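Local atomic coordinates of cellobiose 2-epimerase (Caldibacillus thermoamylovorans, PDB entry 5ZHB), a protein that catalyses the epimerisation at C2 of the reducing-end sugar of cellobiose, converting its reducing-end glucose to mannose. Residues A[88-96]-A[107-115]; A[151-159]-A[180-189]. All coordinates share one frame; numbering follows the deposited sequence.

Interaction 1: residues A[88-96]-A[107-115]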
loop_
_atom_site.group_PDB
_atom_site.type_symbol
_atom_site.label_atom_id
_atom_site.label_comp_id
_atom_site.label_asym_id
_atom_site.label_seq_id
_atom_site.Cartn_x
_atom_site.Cartn_y
_atom_site.Cartn_z
ATOM N N ASP A 88 -8.531 -13.265 14.079
ATOM C CA ASP A 88 -8.653 -14.608 14.630
ATOM C C ASP A 88 -8.763 -14.467 16.153
ATOM O O ASP A 88 -7.762 -14.214 16.814
ATOM C CB ASP A 88 -7.414 -15.401 14.265
ATOM C CG ASP A 88 -7.279 -16.774 14.916
ATOM O OD1 ASP A 88 -8.166 -17.161 15.757
ATOM O OD2 ASP A 88 -6.320 -17.468 14.533
ATOM N N HIS A 89 -9.967 -14.560 16.719
ATOM C CA HIS A 89 -10.102 -14.273 18.146
ATOM C C HIS A 89 -9.477 -15.348 19.035
ATOM O O HIS A 89 -9.239 -15.078 20.212
ATOM C CB HIS A 89 -11.538 -13.958 18.547
ATOM C CG HIS A 89 -12.016 -12.708 17.918
ATOM N ND1 HIS A 89 -11.813 -11.448 18.435
ATOM C CD2 HIS A 89 -12.666 -12.558 16.746
ATOM C CE1 HIS A 89 -12.363 -10.571 17.610
ATOM N NE2 HIS A 89 -12.890 -11.229 16.585
ATOM N N GLN A 90 -9.176 -16.525 18.477
ATOM C CA GLN A 90 -8.496 -17.565 19.232
ATOM C C GLN A 90 -6.969 -17.390 19.227
ATOM O O GLN A 90 -6.368 -17.253 20.292
ATOM C CB GLN A 90 -8.962 -18.939 18.747
ATOM C CG GLN A 90 -8.369 -20.052 19.602
ATOM C CD GLN A 90 -8.983 -21.423 19.398
ATOM O OE1 GLN A 90 -9.751 -21.667 18.466
ATOM N NE2 GLN A 90 -8.602 -22.348 20.266
ATOM N N TYR A 91 -6.308 -17.420 18.057
ATOM C CA TYR A 91 -4.852 -17.376 18.030
ATOM C C TYR A 91 -4.342 -15.950 17.775
ATOM O O TYR A 91 -3.128 -15.759 17.776
ATOM C CB TYR A 91 -4.298 -18.405 17.043
ATOM C CG TYR A 91 -4.575 -19.837 17.497
ATOM C CD1 TYR A 91 -4.000 -20.316 18.670
ATOM C CD2 TYR A 91 -5.480 -20.663 16.828
ATOM C CE1 TYR A 91 -4.272 -21.593 19.132
ATOM C CE2 TYR A 91 -5.765 -21.945 17.284
ATOM C CZ TYR A 91 -5.142 -22.412 18.428
ATOM O OH TYR A 91 -5.380 -23.647 18.939
ATOM N N LYS A 92 -5.248 -14.983 17.542
ATOM C CA LYS A 92 -4.907 -13.564 17.379
ATOM C C LYS A 92 -4.300 -13.260 15.993
ATOM O O LYS A 92 -3.691 -14.105 15.336
ATOM C CB LYS A 92 -3.982 -13.041 18.487
ATOM C CG LYS A 92 -4.416 -13.359 19.932
ATOM C CD LYS A 92 -5.865 -13.001 20.247
ATOM C CE LYS A 92 -6.301 -13.423 21.637
ATOM N NZ LYS A 92 -7.748 -13.205 21.756
ATOM N N GLY A 93 -4.480 -12.007 15.573
ATOM C CA GLY A 93 -3.958 -11.493 14.313
ATOM C C GLY A 93 -4.940 -11.754 13.175
ATOM O O GLY A 93 -5.954 -12.420 13.369
ATOM N N LEU A 94 -4.630 -11.199 11.992
ATOM C CA LEU A 94 -5.549 -11.190 10.864
ATOM C C LEU A 94 -5.264 -12.382 9.979
ATOM O O LEU A 94 -4.117 -12.631 9.651
ATOM C CB LEU A 94 -5.412 -9.909 10.044
ATOM C CG LEU A 94 -5.506 -8.581 10.797
ATOM C CD1 LEU A 94 -5.386 -7.429 9.802
ATOM C CD2 LEU A 94 -6.801 -8.477 11.579
ATOM N N TYR A 95 -6.327 -13.124 9.637
ATOM C CA TYR A 95 -6.285 -14.138 8.600
ATOM C C TYR A 95 -5.865 -13.541 7.259
ATOM O O TYR A 95 -6.198 -12.399 6.957
ATOM C CB TYR A 95 -7.705 -14.719 8.508
ATOM C CG TYR A 95 -8.108 -15.593 9.682
ATOM C CD1 TYR A 95 -7.256 -16.573 10.191
ATOM C CD2 TYR A 95 -9.361 -15.453 10.271
ATOM C CE1 TYR A 95 -7.647 -17.397 11.245
ATOM C CE2 TYR A 95 -9.764 -16.266 11.317
ATOM C CZ TYR A 95 -8.924 -17.261 11.781
ATOM O OH TYR A 95 -9.314 -18.016 12.848
ATOM N N TRP A 96 -5.248 -14.372 6.416
ATOM C CA TRP A 96 -4.911 -13.988 5.056
ATOM C C TRP A 96 -6.138 -13.892 4.146
ATOM O O TRP A 96 -6.255 -12.958 3.331
ATOM C CB TRP A 96 -3.914 -14.999 4.501
ATOM C CG TRP A 96 -3.268 -14.621 3.198
ATOM C CD1 TRP A 96 -3.435 -15.218 1.983
ATOM C CD2 TRP A 96 -2.265 -13.591 3.010
ATOM N NE1 TRP A 96 -2.613 -14.626 1.057
ATOM C CE2 TRP A 96 -1.886 -13.630 1.658
ATOM C CE3 TRP A 96 -1.677 -12.639 3.847
ATOM C CZ2 TRP A 96 -0.931 -12.766 1.128
ATOM C CZ3 TRP A 96 -0.755 -11.765 3.315
ATOM C CH2 TRP A 96 -0.368 -11.844 1.977
ATOM N N ASP A 107 -5.816 -19.346 6.592
ATOM C CA ASP A 107 -5.682 -18.921 7.969
ATOM C C ASP A 107 -4.224 -18.641 8.346
ATOM O O ASP A 107 -3.923 -18.476 9.534
ATOM C CB ASP A 107 -6.303 -19.950 8.900
ATOM C CG ASP A 107 -5.639 -21.318 8.911
ATOM O OD1 ASP A 107 -4.619 -21.510 8.232
ATOM O OD2 ASP A 107 -6.174 -22.194 9.599
ATOM N N ARG A 108 -3.329 -18.592 7.350
ATOM C CA ARG A 108 -1.959 -18.163 7.588
ATOM C C ARG A 108 -1.903 -16.736 8.154
ATOM O O ARG A 108 -2.775 -15.899 7.929
ATOM C CB ARG A 108 -1.141 -18.287 6.305
ATOM C CG ARG A 108 -0.837 -19.738 5.984
ATOM C CD ARG A 108 -0.013 -19.854 4.735
ATOM N NE ARG A 108 -0.676 -19.124 3.648
ATOM C CZ ARG A 108 -0.198 -19.018 2.416
ATOM N NH1 ARG A 108 0.950 -19.590 2.107
ATOM N NH2 ARG A 108 -0.893 -18.358 1.511
ATOM N N LYS A 109 -0.834 -16.468 8.894
ATOM C CA LYS A 109 -0.636 -15.196 9.561
ATOM C C LYS A 109 0.645 -14.580 8.995
ATOM O O LYS A 109 1.739 -15.112 9.202
ATOM C CB LYS A 109 -0.446 -15.494 11.050
ATOM C CG LYS A 109 -1.654 -16.068 11.751
ATOM C CD LYS A 109 -2.878 -15.184 11.884
ATOM C CE LYS A 109 -4.080 -15.964 12.367
ATOM N NZ LYS A 109 -3.974 -16.422 13.775
ATOM N N HIS A 110 0.489 -13.497 8.238
ATOM C CA HIS A 110 1.622 -12.891 7.562
ATOM C C HIS A 110 1.844 -11.516 8.207
ATOM O O HIS A 110 0.874 -10.787 8.440
ATOM C CB HIS A 110 1.333 -12.848 6.059
ATOM C CG HIS A 110 2.582 -12.657 5.270
ATOM N ND1 HIS A 110 3.381 -11.537 5.432
ATOM C CD2 HIS A 110 3.214 -13.462 4.408
ATOM C CE1 HIS A 110 4.446 -11.639 4.646
ATOM N NE2 HIS A 110 4.369 -12.807 4.004
ATOM N N VAL A 111 3.109 -11.171 8.468
ATOM C CA VAL A 111 3.475 -9.874 9.036
ATOM C C VAL A 111 2.930 -8.739 8.162
ATOM O O VAL A 111 2.461 -7.738 8.669
ATOM C CB VAL A 111 5.006 -9.795 9.230
ATOM C CG1 VAL A 111 5.461 -8.386 9.592
ATOM C CG2 VAL A 111 5.517 -10.769 10.279
ATOM N N TYR A 112 2.941 -8.916 6.836
ATOM C CA TYR A 112 2.464 -7.913 5.889
ATOM C C TYR A 112 1.004 -7.604 6.166
ATOM O O TYR A 112 0.599 -6.443 6.174
ATOM C CB TYR A 112 2.654 -8.460 4.477
ATOM C CG TYR A 112 2.191 -7.617 3.300
ATOM C CD1 TYR A 112 2.446 -6.251 3.227
ATOM C CD2 TYR A 112 1.605 -8.224 2.205
ATOM C CE1 TYR A 112 2.063 -5.519 2.121
ATOM C CE2 TYR A 112 1.217 -7.503 1.093
ATOM C CZ TYR A 112 1.443 -6.142 1.057
ATOM O OH TYR A 112 1.066 -5.444 -0.057
ATOM N N ALA A 113 0.214 -8.654 6.412
ATOM C CA ALA A 113 -1.189 -8.444 6.700
ATOM C C ALA A 113 -1.370 -7.746 8.052
ATOM O O ALA A 113 -2.242 -6.885 8.168
ATOM C CB ALA A 113 -1.928 -9.772 6.576
ATOM N N GLN A 114 -0.568 -8.102 9.063
ATOM C CA GLN A 114 -0.696 -7.506 10.386
ATOM C C GLN A 114 -0.378 -6.010 10.301
ATOM O O GLN A 114 -1.058 -5.194 10.909
ATOM C CB GLN A 114 0.155 -8.191 11.456
ATOM C CG GLN A 114 0.092 -9.716 11.464
ATOM C CD GLN A 114 -1.302 -10.296 11.316
ATOM O OE1 GLN A 114 -2.233 -9.921 12.033
ATOM N NE2 GLN A 114 -1.467 -11.207 10.378
ATOM N N ALA A 115 0.632 -5.665 9.503
ATOM C CA ALA A 115 0.978 -4.259 9.259
ATOM C C ALA A 115 -0.202 -3.474 8.686
ATOM O O ALA A 115 -0.567 -2.408 9.211
ATOM C CB ALA A 115 2.204 -4.164 8.360
#
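Q114 meets the backbone of L94 with its carboxamide laid alongside it, the glutamine standing in for a peptide group. OE1 of Q114 accepts from L94 N at 2.7 Å, in the carbonyl plane and on a lone pair, and NE2 of Q114 returns a nearly straight bond to L94 O (3.1 Å, 171°). NE2 also reaches H110 O, from above that carbonyl's plane, which ties the amide back to the N-cap residue of helix 111-128. G93 leaves room for this approach, since a side chain there would collide with OE1. The L94 and Q114 side chains run antiparallel past one another.

The K109 CB points away from the loop, and bends at chi2 (-66°) and chi4 (69°) fold the chain back beside the Y95 ring. K109 NZ is gripped by D88 OD2 in a salt bridge (2.7 Å, on the anti side of the carboxylate), by K92 O at 2.8 Å and by R162 O. D88 OD2 also pairs with R162; OD1 takes Q90 N (an Asx turn) and Y91 N (an Asx motif) from one face. W96 lies beside H110, W96 CZ3 3.6 Å from H110 CB, the rings oblique; W96 CH2 and the Y112 CD2 edge meet nearly in plane. H110 ND1 caps the helix by accepting from Y112 N.

The contact packs the loop between helix 69-86 and strand 97-98 onto the start of helix 111-128, consistent with an (alpha/alpha)6 barrel. Its chemistry implies a loop fixed through main-chain L94 and K92, the D88 carboxylate and the W96 ring, with K109 probably kept charged by D88.

Interaction 2: residues A[151-159]-A[180-189]; sequences EETNAYKEE and DITMNTHLHV
E158 turns its CG beside its own backbone N (chi1 -69°) and bends again at chi2 (-69°), a fold that carries the carboxylate to T182 and T185. OE2 of E158 thus receives the T182 hydroxyl and the T185 hydroxyl, each OG1 at 2.8 Å, both on the syn side but from opposite faces of the carboxylate. T182 OG1 also accepts from T185 N, the N-cap bond of helix 183-199, so the glutamate serves as second shell to the cap. One water donates to OE2 and to Y156 O while accepting from T182 N; another bridges OE1 and T182 OG1. With an alanine here, both threonine hydroxyls would probably lose their shared acceptor and the two waters a partner each.

H186 is oriented by its own helix start: ND1 donates to T182 O at 2.6 Å, close to the ring plane, which leaves NE2 to accept from Y156 N at 2.9 Å, tilted 35° from that plane. The Y156 ring takes V189 CG1 over the centre of one face, a CH-pi contact of 4.3 Å to the centroid, and H186 CD2 at its edge; its OH bonds E145 and R208. The contact joins strand 155-160 to the start of helix 183-199, with V111 of helix 111-128 packed against T185 and V189, and L212 of helix 203-220 against V189.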
loop_
_atom_site.group_PDB
_atom_site.type_symbol
_atom_site.label_atom_id
_atom_site.label_comp_id
_atom_site.label_asym_id
_atom_site.label_seq_id
_atom_site.Cartn_x
_atom_site.Cartn_y
_atom_site.Cartn_z
ATOM N N GLU A 151 15.360 -10.684 16.041
ATOM C CA GLU A 151 16.461 -10.046 16.757
ATOM C C GLU A 151 17.835 -10.299 16.142
ATOM O O GLU A 151 18.716 -9.443 16.171
ATOM C CB GLU A 151 16.556 -10.630 18.160
ATOM C CG GLU A 151 15.523 -10.023 19.094
ATOM C CD GLU A 151 15.828 -8.556 19.261
ATOM O OE1 GLU A 151 17.028 -8.240 19.425
ATOM O OE2 GLU A 151 14.889 -7.742 19.214
ATOM N N GLU A 152 18.051 -11.507 15.650
ATOM C CA GLU A 152 19.369 -11.903 15.201
ATOM C C GLU A 152 19.767 -11.108 13.965
ATOM O O GLU A 152 20.904 -10.653 13.908
ATOM C CB GLU A 152 19.484 -13.389 14.875
ATOM C CG GLU A 152 20.198 -14.214 15.934
ATOM C CD GLU A 152 20.500 -15.556 15.314
ATOM O OE1 GLU A 152 21.621 -15.765 14.774
ATOM O OE2 GLU A 152 19.561 -16.376 15.359
ATOM N N THR A 153 18.839 -10.953 12.997
ATOM C CA THR A 153 19.170 -10.401 11.683
ATOM C C THR A 153 18.827 -8.908 11.599
ATOM O O THR A 153 19.222 -8.271 10.628
ATOM C CB THR A 153 18.432 -11.190 10.596
ATOM O OG1 THR A 153 17.041 -11.043 10.879
ATOM C CG2 THR A 153 18.797 -12.661 10.580
ATOM N N ASN A 154 18.107 -8.385 12.598
ATOM C CA ASN A 154 17.436 -7.095 12.576
ATOM C C ASN A 154 16.477 -7.003 11.375
ATOM O O ASN A 154 16.643 -6.172 10.474
ATOM C CB ASN A 154 18.408 -5.919 12.602
ATOM C CG ASN A 154 17.724 -4.627 12.989
ATOM O OD1 ASN A 154 16.648 -4.617 13.603
ATOM N ND2 ASN A 154 18.376 -3.507 12.711
ATOM N N ALA A 155 15.472 -7.883 11.340
ATOM C CA ALA A 155 14.564 -7.888 10.196
ATOM C C ALA A 155 13.202 -8.416 10.616
ATOM O O ALA A 155 13.095 -9.291 11.474
ATOM C CB ALA A 155 15.178 -8.680 9.073
ATOM N N TYR A 156 12.141 -7.812 10.063
ATOM C CA TYR A 156 10.812 -8.362 10.241
ATOM C C TYR A 156 10.703 -9.642 9.424
ATOM O O TYR A 156 11.353 -9.836 8.397
ATOM C CB TYR A 156 9.793 -7.246 9.983
ATOM C CG TYR A 156 9.836 -6.195 11.074
ATOM C CD1 TYR A 156 9.095 -6.345 12.241
ATOM C CD2 TYR A 156 10.682 -5.078 10.973
ATOM C CE1 TYR A 156 9.173 -5.406 13.251
ATOM C CE2 TYR A 156 10.767 -4.147 11.990
ATOM C CZ TYR A 156 9.974 -4.282 13.114
ATOM O OH TYR A 156 10.071 -3.413 14.165
ATOM N N LYS A 157 9.859 -10.538 9.931
ATOM C CA LYS A 157 9.650 -11.848 9.373
ATOM C C LYS A 157 8.459 -11.806 8.409
ATOM O O LYS A 157 7.914 -10.737 8.127
ATOM C CB LYS A 157 9.482 -12.794 10.572
ATOM C CG LYS A 157 10.741 -13.066 11.395
ATOM C CD LYS A 157 10.488 -14.152 12.438
ATOM C CE LYS A 157 11.694 -14.481 13.264
ATOM N NZ LYS A 157 11.443 -15.676 14.086
ATOM N N GLU A 158 8.136 -12.978 7.844
ATOM C CA GLU A 158 7.221 -13.103 6.724
ATOM C C GLU A 158 5.993 -13.910 7.166
ATOM O O GLU A 158 5.022 -13.333 7.654
ATOM C CB GLU A 158 7.942 -13.703 5.517
ATOM C CG GLU A 158 8.991 -12.782 4.884
ATOM C CD GLU A 158 8.360 -11.581 4.192
ATOM O OE1 GLU A 158 7.327 -11.800 3.529
ATOM O OE2 GLU A 158 8.887 -10.468 4.293
ATOM N N GLU A 159 6.038 -15.238 6.985
ATOM C CA GLU A 159 4.830 -16.061 6.974
ATOM C C GLU A 159 4.864 -17.060 8.138
ATOM O O GLU A 159 5.883 -17.721 8.364
ATOM C CB GLU A 159 4.684 -16.801 5.646
ATOM C CG GLU A 159 3.507 -17.772 5.566
ATOM C CD GLU A 159 3.456 -18.518 4.242
ATOM O OE1 GLU A 159 3.691 -17.848 3.237
ATOM O OE2 GLU A 159 3.199 -19.741 4.202
ATOM N N ASP A 180 14.416 -14.608 2.497
ATOM C CA ASP A 180 14.197 -14.597 3.939
ATOM C C ASP A 180 13.659 -13.251 4.414
ATOM O O ASP A 180 13.039 -13.137 5.481
ATOM C CB ASP A 180 15.512 -14.898 4.648
ATOM C CG ASP A 180 16.168 -16.199 4.192
ATOM O OD1 ASP A 180 15.547 -17.266 4.395
ATOM O OD2 ASP A 180 17.259 -16.134 3.576
ATOM N N ILE A 181 14.048 -12.190 3.694
ATOM C CA ILE A 181 13.738 -10.829 4.098
ATOM C C ILE A 181 13.226 -10.136 2.838
ATOM O O ILE A 181 13.740 -10.393 1.754
ATOM C CB ILE A 181 14.956 -10.095 4.701
ATOM C CG1 ILE A 181 15.375 -10.648 6.076
ATOM C CG2 ILE A 181 14.679 -8.589 4.777
ATOM C CD1 ILE A 181 16.702 -10.109 6.599
ATOM N N THR A 182 12.161 -9.331 2.979
ATOM C CA THR A 182 11.640 -8.560 1.851
ATOM C C THR A 182 11.542 -7.075 2.202
ATOM O O THR A 182 11.152 -6.659 3.295
ATOM C CB THR A 182 10.309 -9.098 1.302
ATOM O OG1 THR A 182 9.214 -8.729 2.149
ATOM C CG2 THR A 182 10.370 -10.591 1.038
ATOM N N MET A 183 11.858 -6.273 1.177
ATOM C CA MET A 183 11.646 -4.840 1.160
ATOM C C MET A 183 10.162 -4.563 1.347
ATOM O O MET A 183 9.782 -3.689 2.139
ATOM C CB MET A 183 12.196 -4.274 -0.166
ATOM C CG MET A 183 11.916 -2.810 -0.435
ATOM S SD MET A 183 10.279 -2.511 -1.153
ATOM C CE MET A 183 10.511 -3.202 -2.782
ATOM N N ASN A 184 9.333 -5.344 0.658
ATOM C CA ASN A 184 7.897 -5.052 0.666
ATOM C C ASN A 184 7.342 -5.069 2.087
ATOM O O ASN A 184 6.597 -4.166 2.473
ATOM C CB ASN A 184 7.131 -5.984 -0.261
ATOM C CG ASN A 184 5.696 -5.540 -0.429
ATOM O OD1 ASN A 184 5.441 -4.476 -0.997
ATOM N ND2 ASN A 184 4.771 -6.315 0.125
ATOM N N THR A 185 7.657 -6.126 2.869
ATOM C CA THR A 185 7.133 -6.229 4.231
ATOM C C THR A 185 7.635 -5.076 5.095
ATOM O O THR A 185 6.860 -4.461 5.807
ATOM C CB THR A 185 7.500 -7.584 4.846
ATOM O OG1 THR A 185 6.825 -8.581 4.087
ATOM C CG2 THR A 185 7.053 -7.695 6.293
ATOM N N HIS A 186 8.934 -4.737 4.977
ATOM C CA HIS A 186 9.519 -3.640 5.727
ATOM C C HIS A 186 8.847 -2.311 5.379
ATOM O O HIS A 186 8.609 -1.479 6.261
ATOM C CB HIS A 186 11.043 -3.666 5.518
ATOM C CG HIS A 186 11.661 -4.792 6.297
ATOM N ND1 HIS A 186 11.694 -6.087 5.825
ATOM C CD2 HIS A 186 12.231 -4.818 7.539
ATOM C CE1 HIS A 186 12.263 -6.871 6.754
ATOM N NE2 HIS A 186 12.601 -6.126 7.807
ATOM N N LEU A 187 8.500 -2.120 4.097
ATOM C CA LEU A 187 7.896 -0.848 3.692
ATOM C C LEU A 187 6.564 -0.653 4.411
ATOM O O LEU A 187 6.278 0.433 4.953
ATOM C CB LEU A 187 7.744 -0.809 2.165
ATOM C CG LEU A 187 7.081 0.444 1.567
ATOM C CD1 LEU A 187 7.803 1.691 1.992
ATOM C CD2 LEU A 187 7.001 0.380 0.064
ATOM N N HIS A 188 5.715 -1.701 4.363
ATOM C CA HIS A 188 4.362 -1.602 4.916
ATOM C C HIS A 188 4.379 -1.636 6.445
ATOM O O HIS A 188 3.490 -1.057 7.066
ATOM C CB HIS A 188 3.391 -2.534 4.183
ATOM C CG HIS A 188 3.287 -2.110 2.762
ATOM N ND1 HIS A 188 2.634 -0.948 2.391
ATOM C CD2 HIS A 188 3.862 -2.569 1.650
ATOM C CE1 HIS A 188 2.771 -0.792 1.078
ATOM N NE2 HIS A 188 3.514 -1.737 0.619
ATOM N N VAL A 189 5.396 -2.245 7.065
ATOM C CA VAL A 189 5.544 -2.074 8.496
ATOM C C VAL A 189 5.827 -0.597 8.788
ATOM O O VAL A 189 5.216 -0.012 9.672
ATOM C CB VAL A 189 6.597 -3.010 9.110
ATOM C CG1 VAL A 189 6.875 -2.671 10.577
ATOM C CG2 VAL A 189 6.160 -4.459 8.963
HETATM O O HOH W 1 10.888 -9.562 5.663
HETATM O O HOH W 2 6.609 -10.386 1.026
#

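Interactions 1 and 2 follow one another along the chain, their centres about 16 Å apart, and share one antiparallel sheet in which strands 106-110 and 155-160 are neighbours. Across that seam V111 N lies 3.0 Å from E158 O, a probable hydrogen bond, and R108, in one of its two conformers, forms a salt bridge from NH1 to E159 OE2; R108 also pairs with D106. Interaction 1 sets the loop after helix 69-86 against a strand end and the start of helix 111-128, while interaction 2 sets a strand against the start of helix 183-199; the helices meet through Y112 with N184 and H188. Paired helices joined by loops that carry short strands are consistent with the (alpha/alpha)6 barrel of this epimerase family.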